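Local coordinates for EvdMO1 (Micromonospora carbonacea, PDB 5T39), which probably transfers methyl groups from S-adenosylmethionine, as the methyltransferase domain of a bifunctional enzyme of everninomicin biosynthesis, at residues A[78-83]-A[139-144]; A[102-107]-A[129-134]; A[233-238]-A[245-250]. All blocks are in the same frame, centred on the assembly; numbering follows the deposited sequence. Where two conformers were deposited one is given.

Contact 1: A[78-83]-A[139-144]; sequences RILELG and ATLGRF. With SAH (S-adenosyl-L-homocysteine), chain B.
The first strand of the Rossmann-like sheet, 78-82, packs at its start on the loop 139-144 that leads into the neighbouring parallel strand 146-150, and Phe144 carries most of the contact. Its ring lies beneath Leu80, whose CB stands 3.6 Å from the ring centroid and only 11° off the normal, a CH-pi contact over the middle of the face. Phe144 CG sits anti to its carbonyl carbon (chi1 -60°), a setting that puts the ring under Leu80 CB, with CD1 3.4 Å from the backbone C of Ile79. Beyond the ring, Leu80 CD2 meets Leu141 CD1 at 4.0 Å, the two side chains crossing at about a right angle. In one of its two deposited conformers, Arg78 bends at chi2 and brings NE 3.5 Å from Phe144 CE1; guanidinium and ring planes are 20° apart, and the approach is oblique. The polar end of this conformer is held elsewhere, Arg78 NH1 bonding Ser100 OG. Val169 of helix 159-169 also touches both Leu80 and Phe144, so the ring is buried between strand and helix. Were Phe144 cut back to an alanine, Leu80 CB would probably lose the aromatic face it rests on, and a gap would open beside Val169. At the far end of the strand, Gly83 O accepts a 2.8 Å hydrogen bond from the amino N of SAH; a CB on Gly83 would collide with the ribose O4'. A glycine turn after the first strand, facing the cofactor, is characteristic of class I SAM-dependent methyltransferases.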
loop_
_atom_site.group_PDB
_atom_site.type_symbol
_atom_site.label_atom_id
_atom_site.label_comp_id
_atom_site.label_asym_id
_atom_site.label_seq_id
_atom_site.Cartn_x
_atom_site.Cartn_y
_atom_site.Cartn_z
ATOM N N ARG A 78 3.894 -9.040 -12.970
ATOM C CA ARG A 78 3.634 -7.613 -13.088
ATOM C C ARG A 78 2.697 -7.240 -11.944
ATOM O O ARG A 78 1.565 -7.727 -11.921
ATOM C CB ARG A 78 2.982 -7.356 -14.451
ATOM C CG ARG A 78 2.601 -5.930 -14.772
ATOM C CD ARG A 78 3.788 -5.058 -15.065
ATOM N NE ARG A 78 3.400 -3.666 -15.259
ATOM C CZ ARG A 78 4.221 -2.647 -15.052
ATOM N NH1 ARG A 78 5.455 -2.884 -14.637
ATOM N NH2 ARG A 78 3.811 -1.400 -15.225
ATOM N N ILE A 79 3.157 -6.400 -11.015
ATOM C CA ILE A 79 2.447 -6.095 -9.781
ATOM C C ILE A 79 2.211 -4.600 -9.687
ATOM O O ILE A 79 3.097 -3.807 -10.018
ATOM C CB ILE A 79 3.287 -6.562 -8.565
ATOM C CG1 ILE A 79 3.506 -8.077 -8.596
ATOM C CG2 ILE A 79 2.616 -6.172 -7.242
ATOM C CD1 ILE A 79 4.504 -8.555 -7.571
ATOM N N LEU A 80 1.044 -4.222 -9.175
ATOM C CA LEU A 80 0.717 -2.841 -8.856
ATOM C C LEU A 80 0.676 -2.706 -7.342
ATOM O O LEU A 80 -0.069 -3.444 -6.687
ATOM C CB LEU A 80 -0.650 -2.471 -9.445
ATOM C CG LEU A 80 -1.167 -1.068 -9.137
ATOM C CD1 LEU A 80 -0.243 -0.011 -9.718
ATOM C CD2 LEU A 80 -2.577 -0.908 -9.682
ATOM N N GLU A 81 1.444 -1.771 -6.790
ATOM C CA GLU A 81 1.431 -1.488 -5.361
ATOM C C GLU A 81 0.837 -0.103 -5.146
ATOM O O GLU A 81 1.279 0.875 -5.759
ATOM C CB GLU A 81 2.837 -1.547 -4.771
ATOM C CG GLU A 81 2.854 -1.139 -3.309
ATOM C CD GLU A 81 4.223 -0.901 -2.781
ATOM O OE1 GLU A 81 4.336 -0.727 -1.544
ATOM O OE2 GLU A 81 5.169 -0.848 -3.584
ATOM N N LEU A 82 -0.154 -0.014 -4.267
ATOM C CA LEU A 82 -0.839 1.244 -3.988
ATOM C C LEU A 82 -0.400 1.809 -2.640
ATOM O O LEU A 82 -0.492 1.137 -1.617
ATOM C CB LEU A 82 -2.350 1.011 -3.985
ATOM C CG LEU A 82 -2.900 0.399 -5.271
ATOM C CD1 LEU A 82 -4.388 0.197 -5.152
ATOM C CD2 LEU A 82 -2.570 1.242 -6.486
ATOM N N GLY A 83 0.029 3.061 -2.626
ATOM C CA GLY A 83 0.491 3.682 -1.396
ATOM C C GLY A 83 1.875 3.224 -0.982
ATOM O O GLY A 83 2.076 2.732 0.134
ATOM N N ALA A 139 -7.747 2.657 -15.700
ATOM C CA ALA A 139 -7.728 2.036 -17.023
ATOM C C ALA A 139 -6.517 2.449 -17.848
ATOM O O ALA A 139 -6.276 1.852 -18.897
ATOM C CB ALA A 139 -9.015 2.367 -17.785
ATOM N N THR A 140 -5.747 3.441 -17.407
ATOM C CA THR A 140 -4.527 3.837 -18.101
ATOM C C THR A 140 -3.318 2.999 -17.710
ATOM O O THR A 140 -2.251 3.180 -18.302
ATOM C CB THR A 140 -4.187 5.307 -17.808
ATOM O OG1 THR A 140 -3.895 5.472 -16.415
ATOM C CG2 THR A 140 -5.322 6.238 -18.217
ATOM N N LEU A 141 -3.443 2.108 -16.731
ATOM C CA LEU A 141 -2.282 1.441 -16.159
ATOM C C LEU A 141 -1.963 0.090 -16.783
ATOM O O LEU A 141 -0.900 -0.468 -16.500
ATOM C CB LEU A 141 -2.484 1.243 -14.659
ATOM C CG LEU A 141 -2.746 2.488 -13.821
ATOM C CD1 LEU A 141 -3.000 2.075 -12.379
ATOM C CD2 LEU A 141 -1.593 3.465 -13.932
ATOM N N GLY A 142 -2.843 -0.459 -17.588
ATOM C CA GLY A 142 -2.631 -1.790 -18.103
ATOM C C GLY A 142 -3.106 -2.846 -17.120
ATOM O O GLY A 142 -3.911 -2.590 -16.226
ATOM N N ARG A 143 -2.593 -4.058 -17.300
ATOM C CA ARG A 143 -3.040 -5.218 -16.548
ATOM C C ARG A 143 -1.937 -5.674 -15.607
ATOM O O ARG A 143 -0.751 -5.620 -15.951
ATOM C CB ARG A 143 -3.389 -6.369 -17.494
ATOM C CG ARG A 143 -4.003 -7.584 -16.806
ATOM C CD ARG A 143 -4.534 -8.582 -17.829
ATOM N NE ARG A 143 -5.265 -9.677 -17.197
ATOM C CZ ARG A 143 -4.716 -10.788 -16.735
ATOM N NH1 ARG A 143 -3.418 -10.991 -16.840
ATOM N NH2 ARG A 143 -5.470 -11.712 -16.166
ATOM N N PHE A 144 -2.339 -6.170 -14.446
ATOM C CA PHE A 144 -1.426 -6.672 -13.438
ATOM C C PHE A 144 -1.885 -8.047 -12.983
ATOM O O PHE A 144 -3.081 -8.333 -12.923
ATOM C CB PHE A 144 -1.368 -5.729 -12.235
ATOM C CG PHE A 144 -0.914 -4.359 -12.609
ATOM C CD1 PHE A 144 0.420 -4.024 -12.568
ATOM C CD2 PHE A 144 -1.818 -3.412 -13.063
ATOM C CE1 PHE A 144 0.855 -2.766 -12.964
ATOM C CE2 PHE A 144 -1.399 -2.173 -13.460
ATOM C CZ PHE A 144 -0.064 -1.842 -13.408
HETATM N N SAH B . 1.590 0.623 1.983
HETATM C CA SAH B . 2.527 1.000 3.039
HETATM C CB SAH B . 2.302 2.420 3.529
HETATM C CG SAH B . 0.924 2.652 4.142
HETATM S SD SAH B . 0.750 4.328 4.807
HETATM C C SAH B . 2.392 0.043 4.207
HETATM O O SAH B . 3.180 0.102 5.158
HETATM O OXT SAH B . 1.478 -0.778 4.201
HETATM C "C5'" SAH B . -0.282 5.034 3.497
HETATM C "C4'" SAH B . 0.484 5.442 2.240
HETATM O "O4'" SAH B . -0.482 5.713 1.223
HETATM C "C3'" SAH B . 1.317 6.700 2.428
HETATM O "O3'" SAH B . 2.534 6.647 1.713
HETATM C "C2'" SAH B . 0.384 7.771 1.883
HETATM O "O2'" SAH B . 0.988 8.984 1.470
HETATM C "C1'" SAH B . -0.291 7.026 0.742
HETATM N N9 SAH B . -1.589 7.564 0.341
HETATM C C8 SAH B . -2.604 7.989 1.159
HETATM N N7 SAH B . -3.660 8.380 0.421
HETATM C C5 SAH B . -3.309 8.213 -0.882
HETATM C C6 SAH B . -3.977 8.463 -2.079
HETATM N N6 SAH B . -5.199 8.985 -2.143
HETATM N N1 SAH B . -3.340 8.165 -3.245
HETATM C C2 SAH B . -2.073 7.655 -3.227
HETATM N N3 SAH B . -1.367 7.414 -2.083
HETATM C C4 SAH B . -2.020 7.693 -0.938
#

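Contact 2: A[102-107]-A[129-134]; sequences LGLEGR and RIADVE. With SAH (S-adenosyl-L-homocysteine), chain B.
Strands 100-105 and 126-130 run parallel, tied by a ladder in which Arg129 N bonds Gly103 O (2.9 Å), Glu105 N bonds Arg129 O and Ala131 N bonds Glu105 O. On the sheet face of Leu104 and Arg129, the two side chains lie alongside each other, Leu104 CD2 3.9 Å from Arg129 CB. Farther out, the extended arginine crosses Leu102 at about a right angle, and Leu102 CD1 sits 3.6 Å above one guanidinium face, offset toward its rim, while Arg129 NE forms a salt bridge with Glu127. These strands and helix 108-121 make one beta-alpha-beta unit of the Rossmann-like fold, and the end of strand 100-105 and the loop after 126-130 line much of the nucleoside part of the SAH pocket. Glu105, the acidic residue closing the second strand, has CG anti to the backbone N (chi1 170°) and a bend at chi2 that carries the carboxylate back to the ribose: Glu105 OE1 accepts from SAH O2' and OE2 from SAH O3', both at 2.7 Å. The carboxylate is itself gripped by Arg107 N and Asn110 ND2 on OE1 and by Leu85 N on OE2, which fixes its rotation. Gly106 lies against the adenine, where a CB would collide with C2 of SAH. At the N6 end of the adenine, Asp132 OD1 takes the amino group of SAH N6 (3.0 Å) while closing an Asx turn with Glu134 N. Val133 N donates to SAH N1 at 3.0 Å, its N-H...acceptor angle of 168° nearly straight.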
loop_
_atom_site.group_PDB
_atom_site.type_symbol
_atom_site.label_atom_id
_atom_site.label_comp_id
_atom_site.label_asym_id
_atom_site.label_seq_id
_atom_site.Cartn_x
_atom_site.Cartn_y
_atom_site.Cartn_z
ATOM N N LEU A 102 4.968 -1.625 -10.384
ATOM C CA LEU A 102 4.606 -0.218 -10.467
ATOM C C LEU A 102 4.080 0.179 -9.101
ATOM O O LEU A 102 3.081 -0.378 -8.645
ATOM C CB LEU A 102 3.537 0.022 -11.531
ATOM C CG LEU A 102 3.011 1.462 -11.616
ATOM C CD1 LEU A 102 4.102 2.474 -11.941
ATOM C CD2 LEU A 102 1.909 1.552 -12.656
ATOM N N GLY A 103 4.760 1.107 -8.439
ATOM C CA GLY A 103 4.332 1.617 -7.145
ATOM C C GLY A 103 3.797 3.031 -7.289
ATOM O O GLY A 103 4.456 3.895 -7.864
ATOM N N LEU A 104 2.595 3.246 -6.768
ATOM C CA LEU A 104 1.942 4.545 -6.799
ATOM C C LEU A 104 1.967 5.156 -5.409
ATOM O O LEU A 104 1.698 4.468 -4.414
ATOM C CB LEU A 104 0.495 4.417 -7.268
ATOM C CG LEU A 104 0.319 3.776 -8.651
ATOM C CD1 LEU A 104 -1.143 3.785 -9.017
ATOM C CD2 LEU A 104 1.161 4.475 -9.718
ATOM N N GLU A 105 2.257 6.452 -5.338
ATOM C CA GLU A 105 2.352 7.137 -4.060
ATOM C C GLU A 105 1.783 8.537 -4.211
ATOM O O GLU A 105 2.104 9.250 -5.161
ATOM C CB GLU A 105 3.802 7.159 -3.575
ATOM C CG GLU A 105 4.061 8.049 -2.365
ATOM C CD GLU A 105 3.126 7.810 -1.207
ATOM O OE1 GLU A 105 2.774 8.813 -0.531
ATOM O OE2 GLU A 105 2.735 6.638 -0.965
ATOM N N GLY A 106 0.941 8.941 -3.269
ATOM C CA GLY A 106 0.251 10.208 -3.358
ATOM C C GLY A 106 0.975 11.421 -2.832
ATOM O O GLY A 106 0.593 12.538 -3.193
ATOM N N ARG A 107 1.986 11.250 -1.982
ATOM C CA ARG A 107 2.692 12.365 -1.368
ATOM C C ARG A 107 4.076 12.479 -1.989
ATOM O O ARG A 107 4.873 11.539 -1.929
ATOM C CB ARG A 107 2.774 12.173 0.145
ATOM C CG ARG A 107 1.437 12.365 0.814
ATOM C CD ARG A 107 1.459 12.109 2.319
ATOM N NE ARG A 107 0.129 12.386 2.869
ATOM C CZ ARG A 107 -0.359 13.592 3.113
ATOM N NH1 ARG A 107 0.394 14.674 2.965
ATOM N NH2 ARG A 107 -1.609 13.703 3.532
ATOM N N ARG A 129 5.533 6.211 -9.323
ATOM C CA ARG A 129 4.841 7.349 -9.899
ATOM C C ARG A 129 4.003 8.034 -8.839
ATOM O O ARG A 129 3.398 7.374 -7.985
ATOM C CB ARG A 129 3.870 6.942 -11.004
ATOM C CG ARG A 129 4.457 6.329 -12.223
ATOM C CD ARG A 129 3.383 6.127 -13.265
ATOM N NE ARG A 129 3.861 5.213 -14.271
ATOM C CZ ARG A 129 3.078 4.535 -15.091
ATOM N NH1 ARG A 129 1.752 4.679 -15.041
ATOM N NH2 ARG A 129 3.623 3.703 -15.960
ATOM N N ILE A 130 3.950 9.359 -8.919
ATOM C CA ILE A 130 2.979 10.106 -8.144
ATOM C C ILE A 130 1.591 9.788 -8.679
ATOM O O ILE A 130 1.378 9.689 -9.895
ATOM C CB ILE A 130 3.282 11.614 -8.234
ATOM C CG1 ILE A 130 2.556 12.376 -7.130
ATOM C CG2 ILE A 130 2.932 12.176 -9.620
ATOM C CD1 ILE A 130 3.258 12.304 -5.799
ATOM N N ALA A 131 0.632 9.620 -7.779
ATOM C CA ALA A 131 -0.753 9.405 -8.170
ATOM C C ALA A 131 -1.628 9.551 -6.938
ATOM O O ALA A 131 -1.242 9.158 -5.835
ATOM C CB ALA A 131 -0.961 8.010 -8.769
ATOM N N ASP A 132 -2.836 10.054 -7.153
ATOM C CA ASP A 132 -3.885 10.059 -6.139
ATOM C C ASP A 132 -4.863 8.967 -6.540
ATOM O O ASP A 132 -5.550 9.093 -7.550
ATOM C CB ASP A 132 -4.581 11.417 -6.123
ATOM C CG ASP A 132 -5.717 11.496 -5.119
ATOM O OD1 ASP A 132 -6.130 10.457 -4.556
ATOM O OD2 ASP A 132 -6.207 12.623 -4.893
ATOM N N VAL A 133 -4.914 7.886 -5.766
ATOM C CA VAL A 133 -5.769 6.766 -6.142
ATOM C C VAL A 133 -7.245 7.134 -6.172
ATOM O O VAL A 133 -8.033 6.400 -6.766
ATOM C CB VAL A 133 -5.544 5.506 -5.270
ATOM C CG1 VAL A 133 -4.107 5.031 -5.365
ATOM C CG2 VAL A 133 -5.987 5.734 -3.829
ATOM N N GLU A 134 -7.645 8.229 -5.521
ATOM C CA GLU A 134 -9.038 8.651 -5.531
ATOM C C GLU A 134 -9.436 9.319 -6.839
ATOM O O GLU A 134 -10.633 9.430 -7.109
ATOM C CB GLU A 134 -9.335 9.604 -4.351
ATOM C CG GLU A 134 -8.998 9.064 -2.966
ATOM C CD GLU A 134 -9.574 9.907 -1.823
ATOM O OE1 GLU A 134 -8.931 10.914 -1.378
ATOM O OE2 GLU A 134 -10.677 9.537 -1.361
HETATM N N SAH B . 1.590 0.623 1.983
HETATM C CA SAH B . 2.527 1.000 3.039
HETATM C CB SAH B . 2.302 2.420 3.529
HETATM C CG SAH B . 0.924 2.652 4.142
HETATM S SD SAH B . 0.750 4.328 4.807
HETATM C C SAH B . 2.392 0.043 4.207
HETATM O O SAH B . 3.180 0.102 5.158
HETATM O OXT SAH B . 1.478 -0.778 4.201
HETATM C "C5'" SAH B . -0.282 5.034 3.497
HETATM C "C4'" SAH B . 0.484 5.442 2.240
HETATM O "O4'" SAH B . -0.482 5.713 1.223
HETATM C "C3'" SAH B . 1.317 6.700 2.428
HETATM O "O3'" SAH B . 2.534 6.647 1.713
HETATM C "C2'" SAH B . 0.384 7.771 1.883
HETATM O "O2'" SAH B . 0.988 8.984 1.470
HETATM C "C1'" SAH B . -0.291 7.026 0.742
HETATM N N9 SAH B . -1.589 7.564 0.341
HETATM C C8 SAH B . -2.604 7.989 1.159
HETATM N N7 SAH B . -3.660 8.380 0.421
HETATM C C5 SAH B . -3.309 8.213 -0.882
HETATM C C6 SAH B . -3.977 8.463 -2.079
HETATM N N6 SAH B . -5.199 8.985 -2.143
HETATM N N1 SAH B . -3.340 8.165 -3.245
HETATM C C2 SAH B . -2.073 7.655 -3.227
HETATM N N3 SAH B . -1.367 7.414 -2.083
HETATM C C4 SAH B . -2.020 7.693 -0.938
#

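Contact 3: A[233-238]-A[245-250]; sequences IEVLHE and CDIVVV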
loop_
_atom_site.group_PDB
_atom_site.type_symbol
_atom_site.label_atom_id
_atom_site.label_comp_id
_atom_site.label_asym_id
_atom_site.label_seq_id
_atom_site.Cartn_x
_atom_site.Cartn_y
_atom_site.Cartn_z
ATOM N N ILE A 233 -12.587 -14.912 -1.284
ATOM C CA ILE A 233 -11.842 -14.139 -0.288
ATOM C C ILE A 233 -11.233 -15.115 0.717
ATOM O O ILE A 233 -11.957 -15.903 1.330
ATOM C CB ILE A 233 -12.744 -13.107 0.418
ATOM C CG1 ILE A 233 -13.401 -12.165 -0.606
ATOM C CG2 ILE A 233 -11.952 -12.306 1.441
ATOM C CD1 ILE A 233 -14.553 -11.321 -0.063
ATOM N N GLU A 234 -9.917 -15.045 0.895
ATOM C CA GLU A 234 -9.166 -15.850 1.852
ATOM C C GLU A 234 -8.664 -14.923 2.951
ATOM O O GLU A 234 -7.926 -13.976 2.670
ATOM C CB GLU A 234 -7.970 -16.509 1.154
ATOM C CG GLU A 234 -7.072 -17.337 2.061
ATOM C CD GLU A 234 -5.864 -17.926 1.338
ATOM O OE1 GLU A 234 -5.122 -18.708 1.977
ATOM O OE2 GLU A 234 -5.651 -17.618 0.141
ATOM N N VAL A 235 -9.050 -15.186 4.194
ATOM C CA VAL A 235 -8.585 -14.376 5.315
ATOM C C VAL A 235 -7.274 -14.960 5.814
ATOM O O VAL A 235 -7.228 -16.121 6.230
ATOM C CB VAL A 235 -9.629 -14.321 6.437
ATOM C CG1 VAL A 235 -9.103 -13.485 7.600
ATOM C CG2 VAL A 235 -10.938 -13.748 5.910
ATOM N N LEU A 236 -6.208 -14.163 5.767
ATOM C CA LEU A 236 -4.895 -14.586 6.248
ATOM C C LEU A 236 -4.674 -14.240 7.711
ATOM O O LEU A 236 -3.959 -14.971 8.408
ATOM C CB LEU A 236 -3.775 -13.949 5.418
ATOM C CG LEU A 236 -3.773 -14.237 3.918
ATOM C CD1 LEU A 236 -2.551 -13.586 3.269
ATOM C CD2 LEU A 236 -3.824 -15.724 3.613
ATOM N N HIS A 237 -5.277 -13.161 8.192
ATOM C CA HIS A 237 -5.077 -12.689 9.552
ATOM C C HIS A 237 -6.262 -11.813 9.914
ATOM O O HIS A 237 -6.735 -11.050 9.073
ATOM C CB HIS A 237 -3.785 -11.868 9.635
ATOM C CG HIS A 237 -3.641 -11.088 10.904
ATOM N ND1 HIS A 237 -3.368 -11.683 12.116
ATOM C CD2 HIS A 237 -3.744 -9.761 11.149
ATOM C CE1 HIS A 237 -3.298 -10.752 13.052
ATOM N NE2 HIS A 237 -3.532 -9.579 12.493
ATOM N N GLU A 238 -6.712 -11.893 11.157
ATOM C CA GLU A 238 -7.766 -11.000 11.608
ATOM C C GLU A 238 -7.659 -10.804 13.113
ATOM O O GLU A 238 -7.466 -11.760 13.867
ATOM C CB GLU A 238 -9.155 -11.525 11.218
ATOM C CG GLU A 238 -10.268 -10.529 11.471
ATOM C CD GLU A 238 -11.574 -10.861 10.768
ATOM O OE1 GLU A 238 -11.705 -11.949 10.159
ATOM O OE2 GLU A 238 -12.486 -10.004 10.830
ATOM N N CYS A 245 -10.544 -2.842 14.145
ATOM C CA CYS A 245 -10.226 -4.213 13.780
ATOM C C CYS A 245 -9.154 -4.196 12.698
ATOM O O CYS A 245 -9.007 -3.212 11.969
ATOM C CB CYS A 245 -11.468 -4.920 13.239
ATOM S SG CYS A 245 -12.815 -5.057 14.434
ATOM N N ASP A 246 -8.431 -5.314 12.579
ATOM C CA ASP A 246 -7.377 -5.481 11.587
ATOM C C ASP A 246 -7.677 -6.721 10.758
ATOM O O ASP A 246 -8.091 -7.744 11.307
ATOM C CB ASP A 246 -6.009 -5.731 12.250
ATOM C CG ASP A 246 -5.635 -4.701 13.293
ATOM O OD1 ASP A 246 -6.202 -3.593 13.330
ATOM O OD2 ASP A 246 -4.737 -5.026 14.093
ATOM N N ILE A 247 -7.431 -6.663 9.451
ATOM C CA ILE A 247 -7.628 -7.840 8.615
ATOM C C ILE A 247 -6.641 -7.811 7.454
ATOM O O ILE A 247 -6.284 -6.748 6.924
ATOM C CB ILE A 247 -9.103 -7.967 8.156
ATOM C CG1 ILE A 247 -9.430 -9.397 7.709
ATOM C CG2 ILE A 247 -9.432 -6.948 7.069
ATOM C CD1 ILE A 247 -10.913 -9.615 7.447
ATOM N N VAL A 248 -6.207 -9.003 7.058
ATOM C CA VAL A 248 -5.452 -9.219 5.833
ATOM C C VAL A 248 -6.195 -10.284 5.050
ATOM O O VAL A 248 -6.425 -11.385 5.564
ATOM C CB VAL A 248 -4.003 -9.659 6.107
ATOM C CG1 VAL A 248 -3.249 -9.817 4.796
ATOM C CG2 VAL A 248 -3.285 -8.676 7.031
ATOM N N VAL A 249 -6.562 -9.966 3.818
ATOM C CA VAL A 249 -7.274 -10.909 2.972
ATOM C C VAL A 249 -6.637 -10.935 1.600
ATOM O O VAL A 249 -6.028 -9.959 1.142
ATOM C CB VAL A 249 -8.779 -10.613 2.817
ATOM C CG1 VAL A 249 -9.447 -10.485 4.154
ATOM C CG2 VAL A 249 -9.033 -9.387 1.986
ATOM N N VAL A 250 -6.804 -12.066 0.935
ATOM C CA VAL A 250 -6.518 -12.208 -0.477
ATOM C C VAL A 250 -7.850 -12.320 -1.196
ATOM O O VAL A 250 -8.652 -13.210 -0.893
ATOM C CB VAL A 250 -5.654 -13.446 -0.750
ATOM C CG1 VAL A 250 -5.404 -13.580 -2.238
ATOM C CG2 VAL A 250 -4.351 -13.381 0.027
HETATM O O HOH W 1 -3.228 -7.216 13.957
#
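Leu236 has CG anti to its carbonyl carbon (chi1 -59°), which brings CD1 to Val250, while His237, with CG anti to the backbone N (chi1 167°), carries its ring out to a bound water. The backbones of these two consecutive residues both pair with Val248, a classic beta bulge in the hairpin of strands 232-239 and 244-252, which ends the seven-stranded mixed sheet. Leu236 N donates to Val248 O at 2.8 Å, whereas His237 N reaches the same oxygen only weakly, so one carbonyl serves two successive amides. Regular antiparallel pairing flanks the bulge: Glu234 and Val250 exchange two hydrogen bonds, and Val248 N returns to His237 O. Leu236 lays CD1 against Val250 CG2 (3.7 Å) and more loosely against Val248 CG1; Tyr174 of strand 172-180 touches both Leu236 and Val248. On the other face of the sheet, Val235 CG2 meets Val249 CG1 at 4.0 Å, and Ile233 and Ile247 both pack on Phe222 of helix 218-228. Glu238 runs side by side with Ile247, its CD 3.6 Å from CD1 of that isoleucine, and its carboxylate continues to Arg218 and Tyr179. Asp246 makes a salt bridge with Arg239. One water joins the strands near the hairpin's turn, lying at the edge of the His237 ring in its plane, 2.8 Å from NE2, and donating to Asp246 OD2 at 2.7 Å.

In the fold
All three contacts reach one seven-stranded sheet of order 3-2-1-4-5-7-6, the arrangement of class I methyltransferases. Contact 2 is nested along the chain inside the loop closed by contact 1, and their centres lie 11 Å apart; neighbouring strands 78-82 and 100-105 join them, with Glu81 N 2.8 Å from Leu102 O, a probable hydrogen bond. Both reach SAH: contact 2 supplies seven of the twenty pocket residues and contact 1 adds Gly83. Contact 3 follows later in the sequence at the sheet's other margin, its centre 22 Å from that of contact 1 and 24 Å from that of contact 2. It touches neither, its antiparallel hairpin adding the last two strands beside 172-180, beyond the five parallel ones.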